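PDB 3AW8: phosphoribosylaminoimidazole carboxylase, ATPase subunit from Thermus thermophilus, which probably catalyses the ATP-dependent carboxylation of 5-aminoimidazole ribonucleotide with bicarbonate to give N5-carboxyaminoimidazole ribonucleotide, a step of purine biosynthesis. Local coordinates for residues 10-15 / 36-41; 28-33 / 44-49; 62-67 / 84-89; 70-75 / 90-95; 184-189 / 240-245. One frame throughout, in Å; residues are numbered along the deposited sequence.

Contact 1. Residues 10-15 / 36-41; sequences LGRMLA and AGQVGE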
# COMPACT_ATOMS: atom_id res chain seq x y z
N LEU A 10 8.10 0.83 -11.78
CA LEU A 10 8.61 -0.20 -10.88
C LEU A 10 9.31 0.48 -9.69
O LEU A 10 9.20 0.02 -8.55
CB LEU A 10 9.59 -1.12 -11.61
CG LEU A 10 8.97 -1.95 -12.74
CD1 LEU A 10 10.04 -2.83 -13.36
CD2 LEU A 10 7.81 -2.80 -12.20
N GLY A 11 10.01 1.59 -9.95
CA GLY A 11 10.67 2.32 -8.87
C GLY A 11 9.65 3.05 -8.01
O GLY A 11 9.77 3.14 -6.78
N ARG A 12 8.62 3.58 -8.67
CA ARG A 12 7.55 4.28 -7.96
C ARG A 12 6.92 3.31 -6.97
O ARG A 12 6.64 3.67 -5.83
CB ARG A 12 6.50 4.75 -8.97
CG ARG A 12 5.26 5.42 -8.39
CD ARG A 12 4.21 5.56 -9.50
NE ARG A 12 2.94 6.10 -9.05
CZ ARG A 12 2.65 7.40 -8.96
NH1 ARG A 12 3.54 8.31 -9.31
NH2 ARG A 12 1.45 7.77 -8.52
N MET A 13 6.71 2.08 -7.39
CA MET A 13 6.09 1.11 -6.50
C MET A 13 7.01 0.60 -5.40
O MET A 13 6.54 0.32 -4.30
CB MET A 13 5.45 -0.01 -7.31
CG MET A 13 4.24 0.52 -8.08
SD MET A 13 3.25 -0.72 -8.89
CE MET A 13 4.15 -0.90 -10.46
N LEU A 14 8.31 0.51 -5.68
CA LEU A 14 9.27 0.12 -4.64
C LEU A 14 9.21 1.17 -3.52
O LEU A 14 9.12 0.83 -2.33
CB LEU A 14 10.70 0.08 -5.20
CG LEU A 14 11.04 -1.16 -6.03
CD1 LEU A 14 12.30 -0.94 -6.86
CD2 LEU A 14 11.20 -2.34 -5.07
N ALA A 15 9.23 2.44 -3.90
CA ALA A 15 9.18 3.50 -2.90
C ALA A 15 7.88 3.46 -2.08
O ALA A 15 7.92 3.57 -0.85
CB ALA A 15 9.35 4.87 -3.56
N ALA A 36 8.41 8.18 -10.84
CA ALA A 36 8.87 7.92 -9.48
C ALA A 36 9.13 9.26 -8.79
O ALA A 36 9.01 9.38 -7.57
CB ALA A 36 10.13 7.07 -9.49
N GLY A 37 9.46 10.27 -9.59
CA GLY A 37 9.72 11.58 -9.04
C GLY A 37 8.55 12.15 -8.27
O GLY A 37 8.71 12.98 -7.38
N GLN A 38 7.35 11.71 -8.62
CA GLN A 38 6.15 12.20 -7.96
C GLN A 38 6.05 11.55 -6.59
O GLN A 38 5.13 11.83 -5.83
CB GLN A 38 4.91 11.83 -8.77
CG GLN A 38 4.83 12.45 -10.16
CD GLN A 38 3.92 11.67 -11.10
OE1 GLN A 38 2.95 11.04 -10.66
NE2 GLN A 38 4.21 11.72 -12.39
N VAL A 39 7.01 10.71 -6.27
CA VAL A 39 6.92 9.98 -5.02
C VAL A 39 8.19 9.97 -4.18
O VAL A 39 8.17 9.54 -3.03
CB VAL A 39 6.45 8.54 -5.37
CG1 VAL A 39 7.53 7.52 -5.05
CG2 VAL A 39 5.14 8.26 -4.69
N GLY A 40 9.29 10.47 -4.74
CA GLY A 40 10.54 10.52 -4.00
C GLY A 40 11.50 11.53 -4.61
O GLY A 40 11.12 12.27 -5.51
N GLU A 41 12.73 11.56 -4.11
CA GLU A 41 13.75 12.48 -4.62
C GLU A 41 14.24 11.92 -5.95
O GLU A 41 14.72 10.78 -6.03
CB GLU A 41 14.91 12.59 -3.63
CG GLU A 41 15.98 13.60 -4.00
CD GLU A 41 17.17 13.63 -3.01
OE1 GLU A 41 18.16 14.34 -3.29
OE2 GLU A 41 17.11 12.94 -1.95
O HOH W 1 0.26 10.42 -8.79
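Arg-12, Val-39 and Ala-36 carry this contact, in which helix 9-18 of the Rossmann-like preATP-grasp domain lies against the loop leading from strand 25-29 to strand 41-44. The backbones come close at Arg-12 and Ala-36, whose CA atoms are 4.2 Å apart; there the methyl of Ala-36 sits over the helix backbone, its CB 3.9 Å from Arg-12 N. Three residues further along the loop, Val-39 points its side chain at the helix. Its CG1 branch does the touching, meeting Ala-15 CB at 3.5 Å and lying 4.0 Å from Arg-12 O. Polar contact is left to the far end of Arg-12. With CG anti to the backbone N (chi1 176°) and the chain extended as far as NE, the guanidinium is carried out to Gln-38, where Arg-12 NH1 donates to Gln-38 OE1 over 3.1 Å. The bond is bent, and NH1 stands above the amide carbonyl plane. The same NH1 also bonds Cys-35 O, while NH2 bonds Tyr-19 O of the second subunit, so one group joins helix, loop and dimer partner. A leucine here would probably leave Cys-35 O and Tyr-19 O of the second subunit without this donor, and take from Gln-38 OE1 its bond to the guanidinium. Gln-38 NE2 is held separately by Gly-327 O. In the plane of the guanidinium, at its edge, a water accepts from Arg-12 NH2 at 2.9 Å.

Contact 2. Residues 28-33 / 44-49; sequences LDPSPE and VGEFLD
Asp-29 and Val-44 form a parallel bridge between strands 25-29 and 41-44, at the border of the four-stranded parallel sheet of the Rossmann-like domain. Gly-45 N donates to Asp-29 O over 3.0 Å, and the same oxygen takes a CA-H...O contact from Val-44. Beyond the bridge both chains leave the sheet, and side chains take over. Phe-47 reaches back with its ring: CD1 lies 4.0 Å from Leu-28 CD1, CE1 comes near Leu-28 O, and CE2 meets Pro-30 CD at 3.9 Å. Leu-28 and Phe-47 run past each other in opposite directions, while the proline approaches the other end of the ring. Pro-30 CB also lies by the carboxylate of Glu-46, 3.4 Å from OE2, where the bent acid chain crosses the proline at about a right angle. Val-44 splits its branches: CG1 faces Pro-30 O and Pro-32 CG, and CG2 lies 3.7 Å from Pro-32 CA. Farther out, Phe-67 meets the Phe-47 ring, and Leu-53 and Phe-56 of helix 50-57 pack on Leu-28. The turn after the strand is set by Asp-29 itself. Its OD2 accepts from Gly-7 N, and OD1 closes an Asx turn by taking Ser-31 N at 2.9 Å on its anti lone pair.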
# COMPACT_ATOMS: atom_id res chain seq x y z
N LEU A 28 17.26 7.96 -10.01
CA LEU A 28 18.10 8.56 -11.04
C LEU A 28 17.39 8.18 -12.33
O LEU A 28 17.02 7.02 -12.52
CB LEU A 28 19.52 7.97 -11.05
CG LEU A 28 20.62 8.84 -11.70
CD1 LEU A 28 21.82 7.97 -12.04
CD2 LEU A 28 20.11 9.50 -12.97
N ASP A 29 17.17 9.15 -13.20
CA ASP A 29 16.51 8.90 -14.47
C ASP A 29 16.77 10.10 -15.35
O ASP A 29 16.79 11.23 -14.88
CB ASP A 29 15.00 8.70 -14.29
CG ASP A 29 14.35 8.05 -15.51
OD1 ASP A 29 14.19 8.74 -16.55
OD2 ASP A 29 14.02 6.85 -15.43
N PRO A 30 17.00 9.87 -16.65
CA PRO A 30 17.27 10.95 -17.60
C PRO A 30 16.06 11.82 -17.94
O PRO A 30 16.20 12.89 -18.54
CB PRO A 30 17.83 10.20 -18.81
CG PRO A 30 17.15 8.88 -18.73
CD PRO A 30 17.22 8.56 -17.27
N SER A 31 14.87 11.38 -17.55
CA SER A 31 13.67 12.15 -17.84
C SER A 31 13.11 12.85 -16.62
O SER A 31 12.80 12.22 -15.61
CB SER A 31 12.61 11.24 -18.43
OG SER A 31 11.41 11.98 -18.61
N PRO A 32 12.95 14.18 -16.70
CA PRO A 32 12.42 14.99 -15.59
C PRO A 32 11.01 14.56 -15.21
O PRO A 32 10.55 14.87 -14.12
CB PRO A 32 12.44 16.41 -16.15
CG PRO A 32 13.46 16.36 -17.24
CD PRO A 32 13.21 15.03 -17.87
N GLU A 33 10.34 13.86 -16.11
CA GLU A 33 8.97 13.41 -15.89
C GLU A 33 8.83 12.00 -15.29
O GLU A 33 7.71 11.50 -15.17
CB GLU A 33 8.19 13.45 -17.20
CG GLU A 33 7.35 14.71 -17.43
CD GLU A 33 8.16 16.00 -17.34
OE1 GLU A 33 8.37 16.49 -16.20
OE2 GLU A 33 8.59 16.51 -18.40
N VAL A 44 17.70 14.04 -12.05
CA VAL A 44 17.63 13.93 -13.50
C VAL A 44 19.05 13.87 -14.08
O VAL A 44 19.88 14.72 -13.77
CB VAL A 44 16.88 15.12 -14.14
CG1 VAL A 44 16.73 14.90 -15.64
CG2 VAL A 44 15.51 15.29 -13.50
N GLY A 45 19.32 12.85 -14.89
CA GLY A 45 20.63 12.72 -15.48
C GLY A 45 20.80 11.41 -16.23
O GLY A 45 20.12 10.44 -15.92
N GLU A 46 21.69 11.39 -17.22
CA GLU A 46 21.94 10.17 -17.99
C GLU A 46 22.70 9.19 -17.10
O GLU A 46 23.45 9.61 -16.23
CB GLU A 46 22.78 10.48 -19.23
CG GLU A 46 22.19 11.53 -20.15
CD GLU A 46 20.95 11.05 -20.89
OE1 GLU A 46 20.32 11.86 -21.60
OE2 GLU A 46 20.60 9.85 -20.75
N PHE A 47 22.49 7.90 -17.30
CA PHE A 47 23.17 6.89 -16.49
C PHE A 47 24.66 6.85 -16.76
O PHE A 47 25.44 6.39 -15.93
CB PHE A 47 22.57 5.50 -16.75
CG PHE A 47 21.15 5.36 -16.29
CD1 PHE A 47 20.83 5.43 -14.94
CD2 PHE A 47 20.12 5.18 -17.22
CE1 PHE A 47 19.51 5.32 -14.51
CE2 PHE A 47 18.80 5.07 -16.80
CZ PHE A 47 18.49 5.14 -15.44
N LEU A 48 25.06 7.33 -17.93
CA LEU A 48 26.47 7.34 -18.29
C LEU A 48 27.13 8.68 -18.01
O LEU A 48 28.30 8.89 -18.36
CB LEU A 48 26.65 6.93 -19.75
CG LEU A 48 26.23 5.48 -19.96
CD1 LEU A 48 26.51 5.07 -21.40
CD2 LEU A 48 26.98 4.58 -18.98
N ASP A 49 26.39 9.58 -17.38
CA ASP A 49 26.91 10.89 -16.99
C ASP A 49 27.47 10.64 -15.59
O ASP A 49 26.74 10.67 -14.59
CB ASP A 49 25.78 11.92 -16.94
CG ASP A 49 26.21 13.24 -16.28
OD1 ASP A 49 25.40 14.19 -16.31
OD2 ASP A 49 27.33 13.32 -15.71

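Contact 3. Residues 62-67 / 84-89; sequences LVTYEF and LYPPAK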
# COMPACT_ATOMS: atom_id res chain seq x y z
N LEU A 62 22.56 1.87 0.13
CA LEU A 62 22.73 0.83 -0.88
C LEU A 62 22.07 1.28 -2.18
O LEU A 62 21.34 2.27 -2.21
CB LEU A 62 22.10 -0.49 -0.40
CG LEU A 62 20.58 -0.62 -0.28
CD1 LEU A 62 19.99 -1.05 -1.62
CD2 LEU A 62 20.23 -1.65 0.79
N VAL A 63 22.35 0.56 -3.27
CA VAL A 63 21.79 0.91 -4.57
C VAL A 63 21.25 -0.32 -5.27
O VAL A 63 21.91 -1.36 -5.32
CB VAL A 63 22.85 1.56 -5.47
CG1 VAL A 63 22.28 1.75 -6.87
CG2 VAL A 63 23.28 2.89 -4.89
N THR A 64 20.04 -0.20 -5.80
CA THR A 64 19.39 -1.28 -6.54
C THR A 64 18.88 -0.65 -7.84
O THR A 64 19.01 0.56 -8.03
CB THR A 64 18.24 -1.89 -5.69
OG1 THR A 64 17.67 -3.02 -6.36
CG2 THR A 64 17.16 -0.84 -5.41
N TYR A 65 18.30 -1.43 -8.74
CA TYR A 65 17.81 -0.87 -9.99
C TYR A 65 16.46 -1.43 -10.43
O TYR A 65 16.10 -2.55 -10.05
CB TYR A 65 18.84 -1.08 -11.10
CG TYR A 65 19.52 -2.43 -11.04
CD1 TYR A 65 20.64 -2.64 -10.23
CD2 TYR A 65 19.00 -3.52 -11.74
CE1 TYR A 65 21.23 -3.90 -10.12
CE2 TYR A 65 19.59 -4.79 -11.63
CZ TYR A 65 20.69 -4.97 -10.83
OH TYR A 65 21.25 -6.22 -10.73
N GLU A 66 15.71 -0.66 -11.22
CA GLU A 66 14.40 -1.09 -11.71
C GLU A 66 14.32 -1.05 -13.23
O GLU A 66 13.51 -1.73 -13.83
CB GLU A 66 13.28 -0.21 -11.12
CG GLU A 66 13.40 1.29 -11.44
CD GLU A 66 12.42 1.76 -12.51
OE1 GLU A 66 12.85 2.10 -13.63
OE2 GLU A 66 11.20 1.80 -12.22
N PHE A 67 15.17 -0.23 -13.83
CA PHE A 67 15.23 -0.10 -15.28
C PHE A 67 16.10 -1.26 -15.78
O PHE A 67 17.31 -1.24 -15.61
CB PHE A 67 15.88 1.25 -15.60
CG PHE A 67 16.15 1.49 -17.05
CD1 PHE A 67 17.07 2.45 -17.43
CD2 PHE A 67 15.46 0.78 -18.03
CE1 PHE A 67 17.32 2.70 -18.77
CE2 PHE A 67 15.71 1.03 -19.39
CZ PHE A 67 16.64 2.00 -19.75
N LEU A 84 25.48 -3.05 -3.70
CA LEU A 84 24.62 -3.06 -4.88
C LEU A 84 23.93 -4.40 -5.00
O LEU A 84 24.60 -5.42 -5.13
CB LEU A 84 25.46 -2.81 -6.14
CG LEU A 84 24.74 -2.81 -7.48
CD1 LEU A 84 24.10 -1.45 -7.70
CD2 LEU A 84 25.72 -3.13 -8.61
N TYR A 85 22.61 -4.40 -4.97
CA TYR A 85 21.85 -5.64 -5.09
C TYR A 85 20.70 -5.42 -6.06
O TYR A 85 20.00 -4.42 -5.97
CB TYR A 85 21.29 -6.08 -3.74
CG TYR A 85 22.26 -5.99 -2.59
CD1 TYR A 85 22.48 -4.78 -1.94
CD2 TYR A 85 22.91 -7.13 -2.11
CE1 TYR A 85 23.33 -4.70 -0.83
CE2 TYR A 85 23.76 -7.06 -1.01
CZ TYR A 85 23.97 -5.84 -0.37
OH TYR A 85 24.80 -5.76 0.72
N PRO A 86 20.48 -6.35 -7.00
CA PRO A 86 21.23 -7.59 -7.24
C PRO A 86 22.62 -7.27 -7.78
O PRO A 86 22.91 -6.14 -8.13
CB PRO A 86 20.38 -8.32 -8.27
CG PRO A 86 19.01 -7.81 -8.02
CD PRO A 86 19.26 -6.34 -7.82
N PRO A 87 23.49 -8.29 -7.84
CA PRO A 87 24.86 -8.10 -8.35
C PRO A 87 24.87 -7.69 -9.82
O PRO A 87 24.00 -8.10 -10.58
CB PRO A 87 25.49 -9.48 -8.14
CG PRO A 87 24.74 -10.02 -6.97
CD PRO A 87 23.32 -9.64 -7.28
N ALA A 88 25.86 -6.90 -10.20
CA ALA A 88 26.00 -6.43 -11.58
C ALA A 88 26.02 -7.58 -12.59
O ALA A 88 25.63 -7.40 -13.74
CB ALA A 88 27.26 -5.59 -11.74
N LYS A 89 26.48 -8.75 -12.16
CA LYS A 89 26.54 -9.91 -13.04
C LYS A 89 25.16 -10.23 -13.60
O LYS A 89 25.02 -10.49 -14.80
CB LYS A 89 27.09 -11.12 -12.28
CG LYS A 89 27.33 -12.37 -13.14
CD LYS A 89 27.71 -13.55 -12.25
CE LYS A 89 27.96 -14.84 -13.03
NZ LYS A 89 29.15 -14.75 -13.91
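Tyr-65 and Pro-86 pack across each other at a slant: the phenol end of the tyrosine lies beside the proline ring, CZ 3.6 Å from Pro-86 CD, with OH close to Pro-86 CB. A first torsion of 39° sets CG between the backbone N and carbonyl carbon and swings the ring toward the loop. The peptide bond before Pro-86 is cis, and the loop bends there, bringing the carbonyls of Pro-86 and Pro-87 to the hydroxyl. Tyr-65 OH has weak bonds to choose from, 3.1 Å to Pro-86 O and 3.3 Å to Pro-87 O, for its one proton. A phenylalanine in its place would probably cost the loop the one hydroxyl proton that either carbonyl could take. Leu-84 fills the corner on the strand: its CD1 lies 3.8 Å from Val-63 CG1 and also reaches the edge of the Tyr-65 ring. Between these bumps the backbones join through Tyr-85 N, which donates to Val-63 O (3.1 Å); the Thr-64 hydroxyl adds a side-chain bond, OG1 to Tyr-85 O at 2.7 Å, in the carbonyl plane. Thr-64 OG1 also bonds His-282 NE2. A single bridge, Val-63 with Leu-84, thus lays the segment after helix 72-81 alongside strand 62-65, one of the two border strands of the Rossmann-like parallel sheet.

Contact 4. Residues 70-75 / 90-95; sequences VPVEAA and ALEVAQ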
# COMPACT_ATOMS: atom_id res chain seq x y z
N VAL A 70 19.32 -0.63 -17.87
CA VAL A 70 20.26 0.33 -17.33
C VAL A 70 21.67 -0.13 -17.73
O VAL A 70 21.97 -1.32 -17.70
CB VAL A 70 20.17 0.39 -15.80
CG1 VAL A 70 20.63 -0.93 -15.18
CG2 VAL A 70 21.00 1.56 -15.29
N PRO A 71 22.54 0.82 -18.13
CA PRO A 71 23.91 0.52 -18.53
C PRO A 71 24.63 -0.19 -17.39
O PRO A 71 24.76 0.37 -16.31
CB PRO A 71 24.51 1.90 -18.80
CG PRO A 71 23.33 2.67 -19.28
CD PRO A 71 22.25 2.26 -18.30
N VAL A 72 25.09 -1.41 -17.62
CA VAL A 72 25.79 -2.14 -16.57
C VAL A 72 27.02 -1.36 -16.09
O VAL A 72 27.52 -1.56 -14.98
CB VAL A 72 26.23 -3.53 -17.05
CG1 VAL A 72 27.36 -3.40 -18.04
CG2 VAL A 72 26.63 -4.39 -15.87
N GLU A 73 27.51 -0.46 -16.94
CA GLU A 73 28.66 0.36 -16.59
C GLU A 73 28.33 1.22 -15.36
O GLU A 73 29.16 1.38 -14.46
CB GLU A 73 29.06 1.26 -17.76
CG GLU A 73 29.54 0.54 -19.01
CD GLU A 73 28.41 -0.02 -19.86
OE1 GLU A 73 27.48 0.74 -20.20
OE2 GLU A 73 28.47 -1.22 -20.22
N ALA A 74 27.13 1.79 -15.34
CA ALA A 74 26.70 2.64 -14.23
C ALA A 74 26.54 1.83 -12.94
O ALA A 74 26.82 2.33 -11.85
CB ALA A 74 25.39 3.33 -14.57
N ALA A 75 26.11 0.58 -13.06
CA ALA A 75 25.94 -0.26 -11.88
C ALA A 75 27.30 -0.66 -11.31
O ALA A 75 27.48 -0.65 -10.09
CB ALA A 75 25.13 -1.50 -12.22
N ALA A 90 24.15 -10.22 -12.73
CA ALA A 90 22.77 -10.52 -13.12
C ALA A 90 22.32 -9.65 -14.30
O ALA A 90 21.63 -10.12 -15.19
CB ALA A 90 21.85 -10.32 -11.94
N LEU A 91 22.71 -8.38 -14.29
CA LEU A 91 22.37 -7.48 -15.38
C LEU A 91 23.06 -7.96 -16.64
O LEU A 91 22.46 -8.01 -17.72
CB LEU A 91 22.84 -6.06 -15.08
CG LEU A 91 21.93 -5.14 -14.27
CD1 LEU A 91 22.60 -3.79 -14.12
CD2 LEU A 91 20.61 -5.00 -15.00
N GLU A 92 24.34 -8.30 -16.50
CA GLU A 92 25.15 -8.78 -17.61
C GLU A 92 24.46 -9.97 -18.27
O GLU A 92 24.18 -9.96 -19.47
CB GLU A 92 26.53 -9.20 -17.09
CG GLU A 92 27.67 -9.10 -18.09
CD GLU A 92 28.44 -7.78 -17.98
OE1 GLU A 92 28.94 -7.47 -16.87
OE2 GLU A 92 28.56 -7.07 -19.01
N VAL A 93 24.19 -10.99 -17.47
CA VAL A 93 23.53 -12.19 -17.97
C VAL A 93 22.19 -11.89 -18.64
O VAL A 93 21.94 -12.30 -19.76
CB VAL A 93 23.27 -13.19 -16.81
CG1 VAL A 93 22.52 -14.41 -17.33
CG2 VAL A 93 24.58 -13.61 -16.17
N ALA A 94 21.34 -11.14 -17.94
CA ALA A 94 20.01 -10.81 -18.42
C ALA A 94 19.91 -9.87 -19.62
O ALA A 94 18.88 -9.83 -20.29
CB ALA A 94 19.17 -10.25 -17.28
N GLN A 95 20.97 -9.12 -19.90
CA GLN A 95 20.93 -8.19 -21.01
C GLN A 95 21.42 -8.75 -22.35
O GLN A 95 21.47 -8.03 -23.35
CB GLN A 95 21.70 -6.91 -20.65
CG GLN A 95 21.10 -6.14 -19.47
CD GLN A 95 21.72 -4.75 -19.30
OE1 GLN A 95 22.93 -4.57 -19.42
NE2 GLN A 95 20.88 -3.76 -18.99
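The two backbones come closest at Val-72 and Leu-91, whose CA atoms are 6.5 Å apart, so that side chains fill the space between the first turn of helix 72-81 and helix 88-94. Leu-91 sits at the centre of the apolar packing. Its CD1 branch reaches Val-70 CG1 at 3.6 Å and Ala-75 CB at 3.9 Å, while CD2 lies a little farther from the same Val-70 methyl; the Val-70 and Leu-91 side chains cross at about a right angle. Val-72 comes in from the helix start and touches Leu-91 CB with CG2, at 4.2 Å. Its two methyls also lie against the carboxylate of Glu-92, CG1 4.0 Å from OE2 and CG2 near OE1. That carboxylate finds its charge partner elsewhere, in a salt bridge from OE1 to Arg-76. One polar bond joins the segments: Gln-95 NE2 donates to Val-70 O over 3.0 Å, the nitrogen standing above the carbonyl plane by 37°. With CG beside the backbone N (chi1 -63°) and the chain extended beyond it, the amide projects back across to the loop, where NE2 also bonds Glu-68 O. The contact packs two successive helices of the Rossmann-like preATP-grasp domain. On the outer flanks, Phe-47 and Leu-48 pack on Pro-71, while Val-93 and Ala-94 turn to Met-259 of strand 253-260, and Val-93 also touches Phe-103 of helix 97-107.

Contact 5. Residues 184-189 / 240-245; sequences LAVRGR and VGVLAL
Val-240 lies against the end of strand 179-187 and the turn that follows, just where the antiparallel pairing with strand 241-250 begins. From its CB, which stands 4.1 Å from Arg-187 O, the side chain divides. CG1, anti to the backbone N (chi1 -178°), runs over the turn and meets Arg-189 N at 3.7 Å, with Gly-188 C and Arg-189 CB a little farther away. CG2, on the side of the backbone N, ends at the edge of the Arg-187 guanidinium, 4.2 Å from NH2. That NH2 is itself bonded to Tyr-239 O, so the extended arginine chain is held at its tip beside the valine. Tyr-85 also packs on Val-240 and on Arg-189.

From here the strands pair regularly. Ala-185 and Leu-243 bond each other in both directions, Ala-185 N to Leu-243 O at 2.8 Å and Leu-243 N to Ala-185 O at 2.7 Å. Arg-187 and Gly-241 do the same. A side chain at Gly-241 would run into the carbonyl of the residue before it at these backbone angles. Between the bonded pairs, Val-186 CB lies 3.8 Å from Val-242 CG2. Beyond them Leu-184 CD1 meets Ala-244 CB at 3.4 Å; these four side chains share one face. Ala-185 and Arg-187, on the other, reach Met-234 of helix 220-237. The pair belongs to the large antiparallel sheet of the ATP-grasp fold, whose neighbouring strand 253-260 carries Glu-258 of the AMP pocket.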
# COMPACT_ATOMS: atom_id res chain seq x y z
N LEU A 184 8.17 -15.57 -9.74
CA LEU A 184 8.90 -14.51 -9.06
C LEU A 184 9.55 -15.17 -7.85
O LEU A 184 8.88 -15.83 -7.06
CB LEU A 184 7.97 -13.38 -8.62
CG LEU A 184 7.28 -12.53 -9.68
CD1 LEU A 184 8.28 -12.16 -10.75
CD2 LEU A 184 6.12 -13.28 -10.31
N ALA A 185 10.86 -15.01 -7.71
CA ALA A 185 11.58 -15.59 -6.59
C ALA A 185 12.38 -14.51 -5.90
O ALA A 185 12.69 -13.48 -6.49
CB ALA A 185 12.51 -16.71 -7.07
N VAL A 186 12.72 -14.74 -4.64
CA VAL A 186 13.48 -13.75 -3.90
C VAL A 186 14.49 -14.39 -2.96
O VAL A 186 14.24 -15.42 -2.34
CB VAL A 186 12.53 -12.81 -3.13
CG1 VAL A 186 11.38 -13.60 -2.55
CG2 VAL A 186 13.29 -12.08 -2.03
N ARG A 187 15.66 -13.76 -2.86
CA ARG A 187 16.71 -14.24 -2.00
C ARG A 187 17.28 -13.06 -1.22
O ARG A 187 17.79 -12.11 -1.81
CB ARG A 187 17.81 -14.91 -2.83
CG ARG A 187 18.97 -15.48 -2.03
CD ARG A 187 19.90 -16.30 -2.93
NE ARG A 187 21.07 -16.80 -2.20
CZ ARG A 187 22.15 -16.07 -1.91
NH1 ARG A 187 23.15 -16.61 -1.24
NH2 ARG A 187 22.23 -14.80 -2.30
N GLY A 188 17.18 -13.14 0.10
CA GLY A 188 17.69 -12.08 0.96
C GLY A 188 19.20 -12.01 1.00
O GLY A 188 19.91 -12.88 0.48
N ARG A 189 19.71 -10.95 1.61
CA ARG A 189 21.14 -10.73 1.72
C ARG A 189 21.70 -11.79 2.65
O ARG A 189 22.88 -12.16 2.58
CB ARG A 189 21.40 -9.34 2.29
CG ARG A 189 22.82 -8.84 2.12
CD ARG A 189 22.91 -7.35 2.40
NE ARG A 189 22.60 -7.03 3.79
CZ ARG A 189 22.35 -5.79 4.23
NH1 ARG A 189 22.37 -4.76 3.38
NH2 ARG A 189 22.08 -5.59 5.51
N VAL A 240 20.51 -11.26 -4.79
CA VAL A 240 19.92 -10.64 -3.61
C VAL A 240 18.82 -9.75 -4.14
O VAL A 240 19.05 -8.85 -4.95
CB VAL A 240 20.94 -9.78 -2.85
CG1 VAL A 240 20.28 -9.20 -1.61
CG2 VAL A 240 22.15 -10.62 -2.47
N GLY A 241 17.60 -10.02 -3.68
CA GLY A 241 16.46 -9.25 -4.12
C GLY A 241 15.47 -10.15 -4.83
O GLY A 241 15.42 -11.36 -4.60
N VAL A 242 14.65 -9.55 -5.69
CA VAL A 242 13.66 -10.31 -6.42
C VAL A 242 14.13 -10.61 -7.84
O VAL A 242 14.64 -9.74 -8.54
CB VAL A 242 12.32 -9.58 -6.44
CG1 VAL A 242 11.37 -10.21 -7.46
CG2 VAL A 242 11.71 -9.63 -5.04
N LEU A 243 13.94 -11.85 -8.24
CA LEU A 243 14.34 -12.33 -9.55
C LEU A 243 13.08 -12.86 -10.26
O LEU A 243 12.29 -13.57 -9.65
CB LEU A 243 15.40 -13.42 -9.36
CG LEU A 243 16.14 -14.11 -10.50
CD1 LEU A 243 15.41 -15.37 -10.87
CD2 LEU A 243 16.29 -13.17 -11.68
N ALA A 244 12.89 -12.48 -11.52
CA ALA A 244 11.73 -12.93 -12.27
C ALA A 244 12.14 -13.84 -13.42
O ALA A 244 12.88 -13.44 -14.33
CB ALA A 244 10.96 -11.73 -12.81
N LEU A 245 11.65 -15.07 -13.37
CA LEU A 245 11.95 -16.07 -14.38
C LEU A 245 10.70 -16.40 -15.20
O LEU A 245 9.66 -16.77 -14.65
CB LEU A 245 12.46 -17.34 -13.71
CG LEU A 245 13.96 -17.65 -13.75
CD1 LEU A 245 14.77 -16.36 -13.76
CD2 LEU A 245 14.33 -18.55 -12.56

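From the N terminus, contacts 1 and 2 cross, since 28-33 falls inside the loop closed by 10-15 and 36-41; together they tie helix 9-18 and strand 25-29 to the connection around strand 41-44. Contacts 3 and 4 cross in the same way, fixing strand 62-65 and helices 72-81 and 88-94, and touch where Tyr-65 meets Leu-91. Contact 2 reaches both of them through Phe-47, and contact 1 meets contact 3 where Glu-66 approaches Gly-11. Contact 5 follows in series and closes the longest loop, 51 residues apart at its nearest ends, within the ATP-grasp domain; Tyr-85 and Pro-86 of contact 3 pack against its Val-240, joining the two domains.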